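Local coordinates for walker-type atpase (Pyrococcus abyssi, PDB 2QEN), which binds ADP and magnesium as a P-loop ATPase of the archaeal type, probably using ATP, though its biological role is unknown, at residues F3-K8 with L242-V247; L33-G38 with L176-L181. The protein carries 1 engineered substitution. All blocks are in the same frame, centred on the assembly; numbering follows the deposited sequence.

Overall arrangement
The two contacts illustrate how an ATPase of the P-loop class can be closed by ties of unequal span, one inside the other. From the N terminus, residues 3-8 run as an irregular segment ahead of helix 18-30 and meet helix 239-252 across a separation of 234 residues, so contact 1 closes a long loop around almost the whole ATPase region. Contact 2 is nested inside it: strand 33-37 of the five-stranded parallel sheet packs on helix 174-181 after 138 residues. Their centres lie 27 Å apart and they do not touch. Contact 1 joins the N-terminal arm to the helical part beside the nucleotide, whereas contact 2 joins the sheet to a helix packed on it.

Contact 1 (F3-K8 with L242-V247); sequences FDLRPK and LVVFGV. With ADP (adenosine-5'-diphosphate), chain C.
The ring of F3 lies flat over the backbone of G246, a CH-pi contact in which the glycine CA sits 3.4 Å from the ring centroid and 8° off its normal. This is the N-terminal arm of a P-loop ATPase docking on helix 239-252 beside bound ADP, and the close approach depends on the glycine, since a CB there would run into the ring. With CG anti to its own carbonyl carbon (chi1 -63°), the ring is carried over G246; F216 meets it edge-to-face and F211 and L212 of helix 205-217 also pack on it. Cutting the side chain back to an alanine is likely to leave the G246 CA without its aromatic cover and to open a gap between the arm and helices 205-217 and 239-252.

V247 works along the backbone of the arm, its CG2 3.6 Å from F3 C. The same methyl reaches L5 CG at 3.9 Å, where the two aliphatic side chains cross obliquely at a more exposed margin. The arm turns about L5: D4 OD1 accepts from R6 N over 3.1 Å, an Asx turn, with the acceptor met nearly along its C-O axis.

One helical turn before V247, V243 faces both arm and nucleotide. Its CG1 lies 3.5 Å from D4 O, while CG2 approaches C1' of the ADP ribose at 4.0 Å. K8 reaches the base from the other segment; its chain bends at chi4, NZ donates to L2 O, and CE comes to 3.4 Å from N3 of the adenine.

Contact 2 (L33-G38 with L176-L181); sequences LTLLLG and LLHDFL
L177 opens the contact from helix 174-181, which packs against strand 33-37 of the parallel sheet in the P-loop NTPase core. The short axes are 11.0 Å apart and nearly antiparallel, at 156°. CG of L177 stands anti to the backbone N (chi1 -178°), and CD2 crosses L37 to lie 3.7 Å from L37 CD2. H178 follows on the more open flank. Its CB does not aim straight at the strand, yet the imidazole reaches it, with CE1 3.9 Å from L37 CD1 and 4.0 Å from L35 CD1, bridging two strand residues, two apart, whose side chains emerge on the same side of the sheet. E197 of the adjoining strand 196-199 also touches the H178 side chain. A turn beyond L177, L181 meets L35 tip to tip, with CD1 of L181 3.7 Å from CD2 of L35; L169 and L152 line the same patch. Past L37, G38 begins the P-loop, its O accepting from K44 NZ; the L37 side chain is about 10 Å from bound ADP. Leucine methyls and the rim atoms of one imidazole make the contact, which implies adhesion by apolar burial and fit of shape, without polar bonding between helix and strand.

Contact 1 (F3-K8 with L242-V247)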
loop_
_atom_site.group_PDB
_atom_site.type_symbol
_atom_site.label_atom_id
_atom_site.label_comp_id
_atom_site.label_asym_id
_atom_site.label_seq_id
_atom_site.Cartn_x
_atom_site.Cartn_y
_atom_site.Cartn_z
ATOM N N PHE A 3 -14.441 -10.870 9.790
ATOM C CA PHE A 3 -14.250 -11.988 8.879
ATOM C C PHE A 3 -15.173 -11.848 7.665
ATOM O O PHE A 3 -16.191 -12.514 7.534
ATOM C CB PHE A 3 -14.372 -13.325 9.615
ATOM C CG PHE A 3 -13.316 -13.531 10.689
ATOM C CD1 PHE A 3 -12.151 -12.733 10.725
ATOM C CD2 PHE A 3 -13.457 -14.542 11.631
ATOM C CE1 PHE A 3 -11.171 -12.938 11.699
ATOM C CE2 PHE A 3 -12.480 -14.759 12.602
ATOM C CZ PHE A 3 -11.337 -13.951 12.640
ATOM N N ASP A 4 -14.767 -10.940 6.788
ATOM C CA ASP A 4 -15.532 -10.548 5.610
ATOM C C ASP A 4 -14.520 -10.049 4.591
ATOM O O ASP A 4 -13.643 -9.276 4.933
ATOM C CB ASP A 4 -16.523 -9.433 5.972
ATOM C CG ASP A 4 -17.576 -9.223 4.911
ATOM O OD1 ASP A 4 -17.224 -8.845 3.773
ATOM O OD2 ASP A 4 -18.770 -9.438 5.218
ATOM N N LEU A 5 -14.643 -10.502 3.344
ATOM C CA LEU A 5 -13.647 -10.205 2.297
ATOM C C LEU A 5 -13.850 -8.889 1.548
ATOM O O LEU A 5 -12.924 -8.425 0.883
ATOM C CB LEU A 5 -13.569 -11.352 1.283
ATOM C CG LEU A 5 -13.181 -12.730 1.820
ATOM C CD1 LEU A 5 -13.726 -13.820 0.907
ATOM C CD2 LEU A 5 -11.664 -12.854 1.993
ATOM N N ARG A 6 -15.041 -8.296 1.639
ATOM C CA ARG A 6 -15.311 -6.989 1.006
ATOM C C ARG A 6 -14.417 -5.885 1.594
ATOM O O ARG A 6 -13.991 -5.992 2.749
ATOM C CB ARG A 6 -16.792 -6.614 1.151
ATOM C CG ARG A 6 -17.758 -7.682 0.644
ATOM C CD ARG A 6 -19.221 -7.236 0.705
ATOM N NE ARG A 6 -19.661 -6.890 2.060
ATOM C CZ ARG A 6 -20.481 -7.626 2.813
ATOM N NH1 ARG A 6 -20.976 -8.774 2.361
ATOM N NH2 ARG A 6 -20.812 -7.208 4.026
ATOM N N PRO A 7 -14.108 -4.828 0.798
ATOM C CA PRO A 7 -13.249 -3.745 1.288
ATOM C C PRO A 7 -13.789 -3.031 2.529
ATOM O O PRO A 7 -14.981 -2.752 2.625
ATOM C CB PRO A 7 -13.195 -2.770 0.102
ATOM C CG PRO A 7 -13.516 -3.594 -1.088
ATOM C CD PRO A 7 -14.526 -4.591 -0.597
ATOM N N LYS A 8 -12.906 -2.743 3.472
ATOM C CA LYS A 8 -13.288 -2.023 4.681
ATOM C C LYS A 8 -13.120 -0.514 4.471
ATOM O O LYS A 8 -12.067 -0.050 4.026
ATOM C CB LYS A 8 -12.487 -2.541 5.873
ATOM C CG LYS A 8 -12.778 -4.025 6.134
ATOM C CD LYS A 8 -12.062 -4.596 7.323
ATOM C CE LYS A 8 -12.260 -6.127 7.395
ATOM N NZ LYS A 8 -13.695 -6.594 7.401
ATOM N N LEU A 242 -4.920 -12.867 8.137
ATOM C CA LEU A 242 -5.774 -13.133 9.303
ATOM C C LEU A 242 -7.276 -13.120 8.964
ATOM O O LEU A 242 -8.043 -13.916 9.509
ATOM C CB LEU A 242 -5.466 -12.152 10.447
ATOM C CG LEU A 242 -4.088 -12.210 11.145
ATOM C CD1 LEU A 242 -3.915 -11.048 12.128
ATOM C CD2 LEU A 242 -3.827 -13.532 11.835
ATOM N N VAL A 243 -7.679 -12.207 8.081
ATOM C CA VAL A 243 -9.060 -12.158 7.566
ATOM C C VAL A 243 -9.407 -13.334 6.634
ATOM O O VAL A 243 -10.480 -13.911 6.764
ATOM C CB VAL A 243 -9.411 -10.791 6.898
ATOM C CG1 VAL A 243 -10.779 -10.853 6.183
ATOM C CG2 VAL A 243 -9.437 -9.675 7.935
ATOM N N VAL A 244 -8.523 -13.680 5.705
ATOM C CA VAL A 244 -8.720 -14.854 4.829
ATOM C C VAL A 244 -8.899 -16.124 5.672
ATOM O O VAL A 244 -9.793 -16.930 5.403
ATOM C CB VAL A 244 -7.525 -15.074 3.835
ATOM C CG1 VAL A 244 -7.643 -16.434 3.128
ATOM C CG2 VAL A 244 -7.421 -13.912 2.808
ATOM N N PHE A 245 -8.039 -16.300 6.670
ATOM C CA PHE A 245 -8.147 -17.423 7.610
ATOM C C PHE A 245 -9.492 -17.430 8.361
ATOM O O PHE A 245 -10.150 -18.465 8.445
ATOM C CB PHE A 245 -6.978 -17.424 8.600
ATOM C CG PHE A 245 -7.100 -18.487 9.662
ATOM C CD1 PHE A 245 -6.793 -19.827 9.361
ATOM C CD2 PHE A 245 -7.554 -18.158 10.950
ATOM C CE1 PHE A 245 -6.948 -20.820 10.322
ATOM C CE2 PHE A 245 -7.729 -19.149 11.909
ATOM C CZ PHE A 245 -7.411 -20.472 11.615
ATOM N N GLY A 246 -9.892 -16.275 8.900
ATOM C CA GLY A 246 -11.147 -16.149 9.636
ATOM C C GLY A 246 -12.343 -16.561 8.787
ATOM O O GLY A 246 -13.141 -17.369 9.206
ATOM N N VAL A 247 -12.436 -16.005 7.582
ATOM C CA VAL A 247 -13.400 -16.439 6.558
ATOM C C VAL A 247 -13.368 -17.956 6.289
ATOM O O VAL A 247 -14.406 -18.612 6.340
ATOM C CB VAL A 247 -13.196 -15.628 5.229
ATOM C CG1 VAL A 247 -14.071 -16.170 4.074
ATOM C CG2 VAL A 247 -13.501 -14.123 5.469
HETATM P PB ADP C . -2.468 -2.644 1.931
HETATM O O1B ADP C . -1.551 -2.270 3.070
HETATM O O2B ADP C . -3.180 -1.441 1.354
HETATM O O3B ADP C . -1.865 -3.524 0.867
HETATM P PA ADP C . -5.209 -3.436 2.707
HETATM O O1A ADP C . -5.650 -2.189 3.427
HETATM O O2A ADP C . -5.803 -3.789 1.379
HETATM O O3A ADP C . -3.581 -3.560 2.645
HETATM O "O5'" ADP C . -5.488 -4.634 3.757
HETATM C "C5'" ADP C . -5.516 -6.014 3.382
HETATM C "C4'" ADP C . -6.819 -6.625 3.916
HETATM O "O4'" ADP C . -6.699 -6.916 5.321
HETATM C "C3'" ADP C . -8.048 -5.721 3.828
HETATM O "O3'" ADP C . -8.789 -5.916 2.630
HETATM C "C2'" ADP C . -8.896 -6.176 4.972
HETATM O "O2'" ADP C . -9.383 -7.462 4.598
HETATM C "C1'" ADP C . -7.886 -6.529 6.022
HETATM N N9 ADP C . -7.512 -5.492 7.009
HETATM C C8 ADP C . -6.430 -4.696 6.924
HETATM N N7 ADP C . -6.309 -3.911 8.020
HETATM C C5 ADP C . -7.338 -4.204 8.836
HETATM C C6 ADP C . -7.818 -3.746 10.156
HETATM N N6 ADP C . -7.154 -2.791 10.845
HETATM N N1 ADP C . -8.943 -4.320 10.655
HETATM C C2 ADP C . -9.617 -5.256 9.979
HETATM N N3 ADP C . -9.229 -5.741 8.785
HETATM C C4 ADP C . -8.123 -5.259 8.168
#

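Contact 2 (L33-G38 with L176-L181)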
loop_
_atom_site.group_PDB
_atom_site.type_symbol
_atom_site.label_atom_id
_atom_site.label_comp_id
_atom_site.label_asym_id
_atom_site.label_seq_id
_atom_site.Cartn_x
_atom_site.Cartn_y
_atom_site.Cartn_z
ATOM N N LEU A 33 2.521 17.388 2.905
ATOM C CA LEU A 33 2.694 16.105 2.250
ATOM C C LEU A 33 3.020 15.021 3.306
ATOM O O LEU A 33 3.913 15.208 4.140
ATOM C CB LEU A 33 3.862 16.208 1.261
ATOM C CG LEU A 33 3.921 15.474 -0.086
ATOM C CD1 LEU A 33 5.377 15.265 -0.500
ATOM C CD2 LEU A 33 3.174 14.182 -0.127
ATOM N N THR A 34 2.319 13.893 3.236
ATOM C CA THR A 34 2.474 12.776 4.190
ATOM C C THR A 34 2.655 11.482 3.404
ATOM O O THR A 34 1.970 11.268 2.408
ATOM C CB THR A 34 1.227 12.689 5.118
ATOM O OG1 THR A 34 1.187 13.845 5.954
ATOM C CG2 THR A 34 1.232 11.447 6.013
ATOM N N LEU A 35 3.590 10.637 3.835
ATOM C CA LEU A 35 3.751 9.303 3.255
ATOM C C LEU A 35 3.195 8.237 4.202
ATOM O O LEU A 35 3.534 8.215 5.389
ATOM C CB LEU A 35 5.222 9.004 2.889
ATOM C CG LEU A 35 6.056 10.125 2.246
ATOM C CD1 LEU A 35 7.483 9.678 1.953
ATOM C CD2 LEU A 35 5.382 10.668 0.978
ATOM N N LEU A 36 2.325 7.373 3.685
ATOM C CA LEU A 36 1.811 6.270 4.465
ATOM C C LEU A 36 2.448 4.965 3.981
ATOM O O LEU A 36 2.203 4.527 2.856
ATOM C CB LEU A 36 0.287 6.224 4.408
ATOM C CG LEU A 36 -0.397 5.175 5.286
ATOM C CD1 LEU A 36 -0.390 5.644 6.723
ATOM C CD2 LEU A 36 -1.825 4.934 4.803
ATOM N N LEU A 37 3.271 4.363 4.837
ATOM C CA LEU A 37 4.229 3.336 4.410
ATOM C C LEU A 37 4.132 2.028 5.176
ATOM O O LEU A 37 3.869 2.022 6.383
ATOM C CB LEU A 37 5.659 3.887 4.542
ATOM C CG LEU A 37 5.969 5.222 3.854
ATOM C CD1 LEU A 37 7.384 5.730 4.234
ATOM C CD2 LEU A 37 5.814 5.111 2.328
ATOM N N GLY A 38 4.355 0.924 4.462
ATOM C CA GLY A 38 4.362 -0.415 5.041
ATOM C C GLY A 38 4.253 -1.520 4.003
ATOM O O GLY A 38 4.002 -1.267 2.824
ATOM N N LEU A 176 10.813 2.274 -3.457
ATOM C CA LEU A 176 10.468 2.723 -4.800
ATOM C C LEU A 176 9.719 4.036 -4.752
ATOM O O LEU A 176 9.827 4.849 -5.677
ATOM C CB LEU A 176 9.646 1.651 -5.531
ATOM C CG LEU A 176 10.256 0.836 -6.692
ATOM C CD1 LEU A 176 11.798 0.695 -6.705
ATOM C CD2 LEU A 176 9.594 -0.518 -6.854
ATOM N N LEU A 177 8.946 4.238 -3.681
ATOM C CA LEU A 177 8.288 5.515 -3.453
ATOM C C LEU A 177 9.339 6.585 -3.163
ATOM O O LEU A 177 9.343 7.611 -3.824
ATOM C CB LEU A 177 7.189 5.439 -2.367
ATOM C CG LEU A 177 6.410 6.736 -2.096
ATOM C CD1 LEU A 177 5.787 7.294 -3.385
ATOM C CD2 LEU A 177 5.318 6.566 -1.015
ATOM N N HIS A 178 10.233 6.338 -2.207
ATOM C CA HIS A 178 11.348 7.255 -1.938
ATOM C C HIS A 178 12.166 7.565 -3.201
ATOM O O HIS A 178 12.622 8.695 -3.376
ATOM C CB HIS A 178 12.300 6.712 -0.859
ATOM C CG HIS A 178 11.672 6.525 0.492
ATOM N ND1 HIS A 178 10.952 7.515 1.132
ATOM C CD2 HIS A 178 11.689 5.466 1.340
ATOM C CE1 HIS A 178 10.537 7.066 2.305
ATOM N NE2 HIS A 178 10.968 5.826 2.456
ATOM N N ASP A 179 12.363 6.568 -4.061
ATOM C CA ASP A 179 13.117 6.752 -5.305
ATOM C C ASP A 179 12.395 7.707 -6.247
ATOM O O ASP A 179 13.022 8.564 -6.839
ATOM C CB ASP A 179 13.363 5.416 -6.032
ATOM C CG ASP A 179 14.651 4.732 -5.609
ATOM O OD1 ASP A 179 15.397 5.279 -4.769
ATOM O OD2 ASP A 179 14.923 3.627 -6.139
ATOM N N PHE A 180 11.087 7.530 -6.396
ATOM C CA PHE A 180 10.261 8.370 -7.275
ATOM C C PHE A 180 10.270 9.848 -6.857
ATOM O O PHE A 180 10.413 10.722 -7.705
ATOM C CB PHE A 180 8.822 7.822 -7.341
ATOM C CG PHE A 180 7.823 8.764 -7.956
ATOM C CD1 PHE A 180 8.006 9.262 -9.251
ATOM C CD2 PHE A 180 6.672 9.121 -7.253
ATOM C CE1 PHE A 180 7.069 10.135 -9.833
ATOM C CE2 PHE A 180 5.721 9.998 -7.814
ATOM C CZ PHE A 180 5.924 10.505 -9.115
ATOM N N LEU A 181 10.125 10.107 -5.558
ATOM C CA LEU A 181 10.058 11.476 -5.022
ATOM C C LEU A 181 11.384 12.251 -5.126
ATOM O O LEU A 181 11.377 13.447 -5.448
ATOM C CB LEU A 181 9.530 11.471 -3.577
ATOM C CG LEU A 181 8.118 10.904 -3.355
ATOM C CD1 LEU A 181 7.756 10.921 -1.875
ATOM C CD2 LEU A 181 7.058 11.660 -4.164
#